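PDB 3MGA: enterochelin esterase from Salmonella enterica subsp. enterica serovar Typhimurium, which probably hydrolyses the ester bonds of the siderophore ferric enterobactin, which would allow its iron to be released inside the cell. Local coordinates for residues S12-W24 against N31-G43. Sequence-based numbering, arbitrary orientation.
Sequences SEAWWRTKTGPEW and NYRVTFWWRDPQG
Glu-13 OE1 is gripped by both terminal nitrogens of Arg-39: NH2 donates to it at 3.1 Å, nearly along its C-O axis and in the guanidinium plane, while the bond from NH1 is weak. In Arg-39, CG is anti to the backbone N (chi1 -176°) and the chain runs on extended to NE, which lays it along one face of the Trp-16 indole. The Arg-39 guanidinium stacks flat on the Trp-16 ring, planes 13° apart, and Arg-39 CD makes a CH-pi contact 3.5 Å from the centroid of the five-membered ring of Trp-16. Asp-79 links the two stacked groups, accepting from Trp-16 NE1 through OD1 and pairing with Arg-39 NE through OD2. The opposite face of Trp-16 carries Trp-15, whose CH2 edge points into the face of Trp-37, 3.7 Å from CE3, with the six-membered rings at 88°: a T-shaped pair. Lys-19 lays CG and CE over the same Trp-37 face, and Thr-35 CG2 backs the other. Trp-37 NE1 donates to Glu-23 OE1 at 3.1 Å from above the carboxylate plane; with the packing on both faces this should restrict the indole's rotation. Glu-23 and Thr-35 form an antiparallel hydrogen-bonded pair. Helix 13-17 precedes the 23-26/32-39 hairpin and packs over the Trp-37 and Arg-39 end of strand 32-39; strand 80-87 flanks 32-39 on its other edge, while Pro-22, Val-34 and Phe-36 face Leu-152 of strand 148-153 in the second sheet.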
ATOM      1  N   SER A  12      -3.991   5.564 -36.515  1.00 94.58           N
ATOM      2  CA  SER A  12      -2.872   5.314 -37.417  1.00 97.04           C
ATOM      3  C   SER A  12      -1.595   5.082 -36.622  1.00 94.64           C
ATOM      4  O   SER A  12      -1.551   5.332 -35.414  1.00 91.10           O
ATOM      5  CB  SER A  12      -2.684   6.492 -38.376  1.00100.88           C
ATOM      6  OG  SER A  12      -2.428   7.692 -37.668  1.00 99.50           O
ATOM      7  N   GLU A  13      -0.558   4.604 -37.305  1.00 96.70           N
ATOM      8  CA  GLU A  13       0.731   4.338 -36.670  1.00 95.46           C
ATOM      9  C   GLU A  13       1.311   5.621 -36.081  1.00 94.51           C
ATOM     10  O   GLU A  13       1.786   5.630 -34.946  1.00 91.57           O
ATOM     11  CB  GLU A  13       1.716   3.729 -37.677  1.00 99.01           C
ATOM     12  CG  GLU A  13       3.090   3.394 -37.095  1.00 99.05           C
ATOM     13  CD  GLU A  13       3.030   2.365 -35.974  1.00 97.07           C
ATOM     14  OE1 GLU A  13       2.125   1.502 -36.002  1.00 96.33           O
ATOM     15  OE2 GLU A  13       3.902   2.408 -35.079  1.00 94.81           O
ATOM     16  N   ALA A  14       1.264   6.699 -36.862  1.00 97.36           N
ATOM     17  CA  ALA A  14       1.775   8.002 -36.434  1.00 97.13           C
ATOM     18  C   ALA A  14       0.968   8.574 -35.263  1.00 93.38           C
ATOM     19  O   ALA A  14       1.492   9.344 -34.455  1.00 91.88           O
ATOM     20  CB  ALA A  14       1.770   8.979 -37.605  1.00101.34           C
ATOM     21  N   TRP A  15      -0.306   8.202 -35.183  1.00 92.18           N
ATOM     22  CA  TRP A  15      -1.177   8.666 -34.111  1.00 89.14           C
ATOM     23  C   TRP A  15      -0.818   7.975 -32.794  1.00 84.92           C
ATOM     24  O   TRP A  15      -0.832   8.608 -31.738  1.00 82.67           O
ATOM     25  CB  TRP A  15      -2.641   8.423 -34.472  1.00 89.77           C
ATOM     26  CG  TRP A  15      -3.602   8.936 -33.459  1.00 87.40           C
ATOM     27  CD1 TRP A  15      -4.106  10.201 -33.374  1.00 88.46           C
ATOM     28  CD2 TRP A  15      -4.194   8.194 -32.390  1.00 85.39           C
ATOM     29  NE1 TRP A  15      -4.972  10.295 -32.313  1.00 86.81           N
ATOM     30  CE2 TRP A  15      -5.043   9.075 -31.691  1.00 85.25           C
ATOM     31  CE3 TRP A  15      -4.083   6.868 -31.950  1.00 84.06           C
ATOM     32  CZ2 TRP A  15      -5.781   8.675 -30.574  1.00 82.74           C
ATOM     33  CZ3 TRP A  15      -4.818   6.470 -30.842  1.00 80.62           C
ATOM     34  CH2 TRP A  15      -5.655   7.371 -30.168  1.00 80.54           C
ATOM     35  N   TRP A  16      -0.502   6.679 -32.855  1.00 83.92           N
ATOM     36  CA  TRP A  16      -0.107   5.935 -31.651  1.00 80.54           C
ATOM     37  C   TRP A  16       1.230   6.416 -31.075  1.00 80.50           C
ATOM     38  O   TRP A  16       1.474   6.289 -29.873  1.00 77.62           O
ATOM     39  CB  TRP A  16      -0.059   4.423 -31.902  1.00 80.04           C
ATOM     40  CG  TRP A  16      -1.409   3.780 -31.955  1.00 77.02           C
ATOM     41  CD1 TRP A  16      -2.033   3.255 -33.046  1.00 78.32           C
ATOM     42  CD2 TRP A  16      -2.317   3.623 -30.860  1.00 71.26           C
ATOM     43  NE1 TRP A  16      -3.264   2.757 -32.694  1.00 75.02           N
ATOM     44  CE2 TRP A  16      -3.465   2.977 -31.358  1.00 71.27           C
ATOM     45  CE3 TRP A  16      -2.266   3.958 -29.501  1.00 66.97           C
ATOM     46  CZ2 TRP A  16      -4.555   2.658 -30.546  1.00 69.96           C
ATOM     47  CZ3 TRP A  16      -3.351   3.645 -28.696  1.00 64.31           C
ATOM     48  CH2 TRP A  16      -4.479   3.003 -29.221  1.00 64.94           C
ATOM     49  N   ARG A  17       2.084   6.964 -31.942  1.00 83.76           N
ATOM     50  CA  ARG A  17       3.393   7.494 -31.545  1.00 84.34           C
ATOM     51  C   ARG A  17       3.278   8.645 -30.544  1.00 81.73           C
ATOM     52  O   ARG A  17       4.166   8.836 -29.715  1.00 80.98           O
ATOM     53  CB  ARG A  17       4.154   7.972 -32.784  1.00 89.21           C
ATOM     54  CG  ARG A  17       4.622   6.856 -33.709  1.00 93.86           C
ATOM     55  CD  ARG A  17       5.925   6.220 -33.234  1.00 97.40           C
ATOM     56  NE  ARG A  17       7.053   7.151 -33.364  1.00102.62           N
ATOM     57  CZ  ARG A  17       8.329   6.847 -33.126  1.00105.37           C
ATOM     58  NH1 ARG A  17       8.679   5.621 -32.744  1.00105.31           N
ATOM     59  NH2 ARG A  17       9.268   7.776 -33.280  1.00107.71           N
ATOM     60  N   THR A  18       2.189   9.408 -30.631  1.00 80.96           N
ATOM     61  CA  THR A  18       1.957  10.548 -29.731  1.00 78.58           C
ATOM     62  C   THR A  18       1.445  10.120 -28.352  1.00 73.77           C
ATOM     63  O   THR A  18       1.468  10.908 -27.399  1.00 72.31           O
ATOM     64  CB  THR A  18       0.946  11.550 -30.341  1.00 80.66           C
ATOM     65  OG1 THR A  18      -0.329  10.916 -30.515  1.00 79.21           O
ATOM     66  CG2 THR A  18       1.454  12.079 -31.686  1.00 84.23           C
ATOM     67  N   LYS A  19       0.974   8.881 -28.250  1.00 71.13           N
ATOM     68  CA  LYS A  19       0.462   8.355 -26.985  1.00 67.10           C
ATOM     69  C   LYS A  19       1.545   7.696 -26.129  1.00 65.24           C
ATOM     70  O   LYS A  19       2.209   6.744 -26.554  1.00 66.89           O
ATOM     71  CB  LYS A  19      -0.733   7.419 -27.224  1.00 66.36           C
ATOM     72  CG  LYS A  19      -2.084   8.152 -27.330  1.00 66.03           C
ATOM     73  CD  LYS A  19      -2.076   9.344 -28.281  1.00 66.94           C
ATOM     74  CE  LYS A  19      -3.383  10.125 -28.190  1.00 66.84           C
ATOM     75  NZ  LYS A  19      -3.360  11.368 -29.016  1.00 71.12           N
ATOM     76  N   THR A  20       1.705   8.248 -24.925  1.00 62.25           N
ATOM     77  CA  THR A  20       2.675   7.805 -23.929  1.00 60.28           C
ATOM     78  C   THR A  20       1.980   7.241 -22.688  1.00 55.36           C
ATOM     79  O   THR A  20       2.634   6.909 -21.703  1.00 51.82           O
ATOM     80  CB  THR A  20       3.538   9.004 -23.473  1.00 61.27           C
ATOM     81  OG1 THR A  20       4.260   9.518 -24.595  1.00 66.70           O
ATOM     82  CG2 THR A  20       4.528   8.602 -22.376  1.00 62.10           C
ATOM     83  N   GLY A  21       0.654   7.141 -22.743  1.00 53.13           N
ATOM     84  CA  GLY A  21      -0.135   6.640 -21.628  1.00 49.69           C
ATOM     85  C   GLY A  21      -1.379   7.484 -21.463  1.00 48.53           C
ATOM     86  O   GLY A  21      -1.818   8.139 -22.406  1.00 49.86           O
ATOM     87  N   PRO A  22      -1.973   7.461 -20.265  1.00 45.62           N
ATOM     88  CA  PRO A  22      -3.164   8.264 -20.010  1.00 44.68           C
ATOM     89  C   PRO A  22      -2.924   9.767 -20.178  1.00 45.57           C
ATOM     90  O   PRO A  22      -1.840  10.267 -19.863  1.00 44.02           O
ATOM     91  CB  PRO A  22      -3.491   7.941 -18.551  1.00 42.11           C
ATOM     92  CG  PRO A  22      -2.926   6.587 -18.338  1.00 41.53           C
ATOM     93  CD  PRO A  22      -1.673   6.554 -19.146  1.00 43.46           C
ATOM     94  N   GLU A  23      -3.938  10.466 -20.678  1.00 46.94           N
ATOM     95  CA  GLU A  23      -3.878  11.914 -20.882  1.00 49.12           C
ATOM     96  C   GLU A  23      -4.895  12.596 -19.978  1.00 48.29           C
ATOM     97  O   GLU A  23      -5.946  12.037 -19.690  1.00 48.64           O
ATOM     98  CB  GLU A  23      -4.160  12.254 -22.341  1.00 51.38           C
ATOM     99  CG  GLU A  23      -3.105  11.745 -23.309  1.00 54.47           C
ATOM    100  CD  GLU A  23      -3.499  11.960 -24.758  1.00 59.51           C
ATOM    101  OE1 GLU A  23      -4.694  11.787 -25.075  1.00 59.64           O
ATOM    102  OE2 GLU A  23      -2.612  12.276 -25.583  1.00 64.23           O
ATOM    103  N   TRP A  24      -4.585  13.808 -19.541  1.00 49.01           N
ATOM    104  CA  TRP A  24      -5.472  14.540 -18.652  1.00 48.56           C
ATOM    105  C   TRP A  24      -5.699  15.996 -19.069  1.00 51.52           C
ATOM    106  O   TRP A  24      -4.848  16.612 -19.705  1.00 52.53           O
ATOM    107  CB  TRP A  24      -4.926  14.486 -17.219  1.00 45.96           C
ATOM    108  CG  TRP A  24      -3.532  15.052 -17.059  1.00 45.12           C
ATOM    109  CD1 TRP A  24      -3.196  16.356 -16.839  1.00 44.27           C
ATOM    110  CD2 TRP A  24      -2.301  14.321 -17.079  1.00 43.63           C
ATOM    111  NE1 TRP A  24      -1.836  16.487 -16.734  1.00 42.76           N
ATOM    112  CE2 TRP A  24      -1.260  15.254 -16.879  1.00 46.33           C
ATOM    113  CE3 TRP A  24      -1.976  12.974 -17.257  1.00 43.80           C
ATOM    114  CZ2 TRP A  24       0.089  14.879 -16.852  1.00 46.89           C
ATOM    115  CZ3 TRP A  24      -0.633  12.600 -17.225  1.00 45.71           C
ATOM    116  CH2 TRP A  24       0.380  13.548 -17.020  1.00 46.43           C
ATOM    117  N   ASN A  31     -10.871  19.560 -11.115  1.00 56.99           N
ATOM    118  CA  ASN A  31     -10.665  18.138 -11.338  1.00 53.58           C
ATOM    119  C   ASN A  31     -10.166  17.900 -12.747  1.00 51.18           C
ATOM    120  O   ASN A  31     -10.055  18.840 -13.530  1.00 52.34           O
ATOM    121  CB  ASN A  31     -11.958  17.371 -11.076  1.00 53.97           C
ATOM    122  CG  ASN A  31     -12.351  17.403  -9.626  1.00 56.08           C
ATOM    123  OD1 ASN A  31     -11.492  17.325  -8.748  1.00 56.98           O
ATOM    124  ND2 ASN A  31     -13.650  17.508  -9.355  1.00 57.93           N
ATOM    125  N   TYR A  32      -9.882  16.643 -13.068  1.00 47.17           N
ATOM    126  CA  TYR A  32      -9.336  16.283 -14.364  1.00 46.81           C
ATOM    127  C   TYR A  32     -10.137  15.240 -15.139  1.00 45.81           C
ATOM    128  O   TYR A  32     -10.629  14.268 -14.572  1.00 44.43           O
ATOM    129  CB  TYR A  32      -7.894  15.748 -14.166  1.00 45.30           C
ATOM    130  CG  TYR A  32      -6.904  16.798 -13.709  1.00 46.99           C
ATOM    131  CD1 TYR A  32      -6.814  17.169 -12.371  1.00 48.52           C
ATOM    132  CD2 TYR A  32      -6.064  17.424 -14.616  1.00 47.88           C
ATOM    133  CE1 TYR A  32      -5.922  18.139 -11.956  1.00 48.67           C
ATOM    134  CE2 TYR A  32      -5.164  18.393 -14.206  1.00 48.60           C
ATOM    135  CZ  TYR A  32      -5.095  18.747 -12.875  1.00 49.15           C
ATOM    136  OH  TYR A  32      -4.209  19.722 -12.456  1.00 48.72           O
ATOM    137  N   ARG A  33     -10.262  15.460 -16.444  1.00 47.55           N
ATOM    138  CA  ARG A  33     -10.904  14.506 -17.345  1.00 48.00           C
ATOM    139  C   ARG A  33      -9.717  13.685 -17.866  1.00 45.69           C
ATOM    140  O   ARG A  33      -8.931  14.171 -18.679  1.00 45.00           O
ATOM    141  CB  ARG A  33     -11.620  15.213 -18.508  1.00 51.17           C
ATOM    142  CG  ARG A  33     -12.144  14.267 -19.612  1.00 55.62           C
ATOM    143  CD  ARG A  33     -13.581  13.690 -19.447  1.00 62.02           C
ATOM    144  NE  ARG A  33     -13.994  13.316 -18.090  1.00 64.08           N
ATOM    145  CZ  ARG A  33     -15.045  12.538 -17.808  1.00 64.48           C
ATOM    146  NH1 ARG A  33     -15.357  12.269 -16.546  1.00 65.04           N
ATOM    147  NH2 ARG A  33     -15.774  12.004 -18.776  1.00 68.34           N
ATOM    148  N   VAL A  34      -9.582  12.456 -17.384  1.00 44.27           N
ATOM    149  CA  VAL A  34      -8.469  11.597 -17.776  1.00 43.67           C
ATOM    150  C   VAL A  34      -8.906  10.523 -18.775  1.00 44.71           C
ATOM    151  O   VAL A  34      -9.883   9.817 -18.542  1.00 45.17           O
ATOM    152  CB  VAL A  34      -7.841  10.929 -16.541  1.00 41.85           C
ATOM    153  CG1 VAL A  34      -6.637  10.092 -16.942  1.00 40.68           C
ATOM    154  CG2 VAL A  34      -7.435  11.990 -15.518  1.00 41.32           C
ATOM    155  N   THR A  35      -8.169  10.405 -19.879  1.00 45.34           N
ATOM    156  CA  THR A  35      -8.475   9.436 -20.920  1.00 46.46           C
ATOM    157  C   THR A  35      -7.416   8.348 -21.006  1.00 46.01           C
ATOM    158  O   THR A  35      -6.218   8.632 -21.052  1.00 45.68           O
ATOM    159  CB  THR A  35      -8.577  10.120 -22.305  1.00 48.92           C
ATOM    160  OG1 THR A  35      -9.628  11.089 -22.280  1.00 52.92           O
ATOM    161  CG2 THR A  35      -8.866   9.105 -23.394  1.00 48.06           C
ATOM    162  N   PHE A  36      -7.879   7.102 -21.043  1.00 45.87           N
ATOM    163  CA  PHE A  36      -7.018   5.937 -21.145  1.00 45.39           C
ATOM    164  C   PHE A  36      -7.094   5.378 -22.553  1.00 47.68           C
ATOM    165  O   PHE A  36      -8.152   5.422 -23.186  1.00 50.62           O
ATOM    166  CB  PHE A  36      -7.464   4.870 -20.151  1.00 44.11           C
ATOM    167  CG  PHE A  36      -7.254   5.255 -18.716  1.00 41.63           C
ATOM    168  CD1 PHE A  36      -6.219   4.692 -17.979  1.00 42.62           C
ATOM    169  CD2 PHE A  36      -8.070   6.184 -18.109  1.00 39.43           C
ATOM    170  CE1 PHE A  36      -6.022   5.044 -16.648  1.00 41.31           C
ATOM    171  CE2 PHE A  36      -7.874   6.546 -16.786  1.00 41.42           C
ATOM    172  CZ  PHE A  36      -6.848   5.974 -16.054  1.00 39.51           C
ATOM    173  N   TRP A  37      -5.970   4.864 -23.044  1.00 48.20           N
ATOM    174  CA  TRP A  37      -5.912   4.281 -24.374  1.00 50.42           C
ATOM    175  C   TRP A  37      -5.283   2.889 -24.337  1.00 50.10           C
ATOM    176  O   TRP A  37      -4.310   2.650 -23.621  1.00 48.36           O
ATOM    177  CB  TRP A  37      -5.070   5.138 -25.315  1.00 52.18           C
ATOM    178  CG  TRP A  37      -5.421   6.588 -25.373  1.00 54.00           C
ATOM    179  CD1 TRP A  37      -4.788   7.605 -24.720  1.00 56.02           C
ATOM    180  CD2 TRP A  37      -6.470   7.191 -26.135  1.00 57.57           C
ATOM    181  NE1 TRP A  37      -5.379   8.805 -25.024  1.00 57.00           N
ATOM    182  CE2 TRP A  37      -6.415   8.581 -25.892  1.00 58.40           C
ATOM    183  CE3 TRP A  37      -7.455   6.693 -27.000  1.00 60.78           C
ATOM    184  CZ2 TRP A  37      -7.309   9.481 -26.482  1.00 58.33           C
ATOM    185  CZ3 TRP A  37      -8.342   7.590 -27.589  1.00 61.34           C
ATOM    186  CH2 TRP A  37      -8.262   8.967 -27.325  1.00 60.69           C
ATOM    187  N   TRP A  38      -5.864   1.978 -25.111  1.00 51.79           N
ATOM    188  CA  TRP A  38      -5.352   0.623 -25.256  1.00 51.63           C
ATOM    189  C   TRP A  38      -5.463   0.284 -26.730  1.00 54.42           C
ATOM    190  O   TRP A  38      -6.523   0.458 -27.331  1.00 55.38           O
ATOM    191  CB  TRP A  38      -6.115  -0.398 -24.403  1.00 49.85           C
ATOM    192  CG  TRP A  38      -5.576  -1.811 -24.560  1.00 49.91           C
ATOM    193  CD1 TRP A  38      -4.418  -2.313 -24.029  1.00 48.72           C
ATOM    194  CD2 TRP A  38      -6.182  -2.892 -25.289  1.00 51.59           C
ATOM    195  NE1 TRP A  38      -4.263  -3.637 -24.392  1.00 49.25           N
ATOM    196  CE2 TRP A  38      -5.332  -4.015 -25.162  1.00 50.56           C
ATOM    197  CE3 TRP A  38      -7.359  -3.017 -26.040  1.00 53.27           C
ATOM    198  CZ2 TRP A  38      -5.623  -5.244 -25.752  1.00 51.16           C
ATOM    199  CZ3 TRP A  38      -7.646  -4.242 -26.631  1.00 56.03           C
ATOM    200  CH2 TRP A  38      -6.780  -5.338 -26.483  1.00 55.68           C
ATOM    201  N   ARG A  39      -4.354  -0.168 -27.307  1.00 56.32           N
ATOM    202  CA  ARG A  39      -4.297  -0.537 -28.713  1.00 59.98           C
ATOM    203  C   ARG A  39      -4.516  -2.038 -28.835  1.00 61.29           C
ATOM    204  O   ARG A  39      -3.740  -2.829 -28.298  1.00 61.32           O
ATOM    205  CB  ARG A  39      -2.937  -0.164 -29.305  1.00 61.13           C
ATOM    206  CG  ARG A  39      -2.824  -0.417 -30.804  1.00 66.77           C
ATOM    207  CD  ARG A  39      -1.472   0.025 -31.340  1.00 69.59           C
ATOM    208  NE  ARG A  39      -1.426   0.004 -32.799  1.00 75.20           N
ATOM    209  CZ  ARG A  39      -0.360   0.332 -33.529  1.00 78.74           C
ATOM    210  NH1 ARG A  39       0.779   0.706 -32.946  1.00 78.03           N
ATOM    211  NH2 ARG A  39      -0.431   0.285 -34.851  1.00 82.57           N
ATOM    212  N   ASP A  40      -5.575  -2.428 -29.536  1.00 63.14           N
ATOM    213  CA  ASP A  40      -5.879  -3.838 -29.726  1.00 64.79           C
ATOM    214  C   ASP A  40      -4.867  -4.409 -30.714  1.00 67.21           C
ATOM    215  O   ASP A  40      -4.756  -3.917 -31.834  1.00 69.52           O
ATOM    216  CB  ASP A  40      -7.313  -4.008 -30.244  1.00 66.22           C
ATOM    217  CG  ASP A  40      -7.775  -5.457 -30.246  1.00 67.59           C
ATOM    218  OD1 ASP A  40      -6.935  -6.369 -30.400  1.00 70.31           O
ATOM    219  OD2 ASP A  40      -8.994  -5.686 -30.108  1.00 67.21           O
ATOM    220  N   PRO A  41      -4.105  -5.438 -30.298  1.00 67.75           N
ATOM    221  CA  PRO A  41      -3.125  -6.002 -31.220  1.00 70.66           C
ATOM    222  C   PRO A  41      -3.733  -6.884 -32.311  1.00 73.73           C
ATOM    223  O   PRO A  41      -3.046  -7.191 -33.282  1.00 76.37           O
ATOM    224  CB  PRO A  41      -2.203  -6.841 -30.313  1.00 69.74           C
ATOM    225  CG  PRO A  41      -2.740  -6.746 -28.938  1.00 67.05           C
ATOM    226  CD  PRO A  41      -4.089  -6.113 -28.989  1.00 66.00           C
ATOM    227  N   GLN A  42      -5.000  -7.280 -32.158  1.00 73.98           N
ATOM    228  CA  GLN A  42      -5.668  -8.149 -33.145  1.00 77.35           C
ATOM    229  C   GLN A  42      -6.529  -7.382 -34.167  1.00 79.60           C
ATOM    230  O   GLN A  42      -7.387  -7.970 -34.825  1.00 82.12           O
ATOM    231  CB  GLN A  42      -6.500  -9.227 -32.438  1.00 76.52           C
ATOM    232  CG  GLN A  42      -5.692 -10.061 -31.439  1.00 75.27           C
ATOM    233  CD  GLN A  42      -6.527 -11.113 -30.727  1.00 74.84           C
ATOM    234  OE1 GLN A  42      -7.205 -11.918 -31.359  1.00 77.05           O
ATOM    235  NE2 GLN A  42      -6.452 -11.126 -29.402  1.00 71.98           N
ATOM    236  N   GLY A  43      -6.306  -6.073 -34.281  1.00 79.64           N
ATOM    237  CA  GLY A  43      -7.011  -5.241 -35.263  1.00 82.25           C
ATOM    238  C   GLY A  43      -8.336  -4.603 -34.871  1.00 81.51           C
ATOM    239  O   GLY A  43      -8.578  -4.290 -33.701  1.00 78.46           O
TER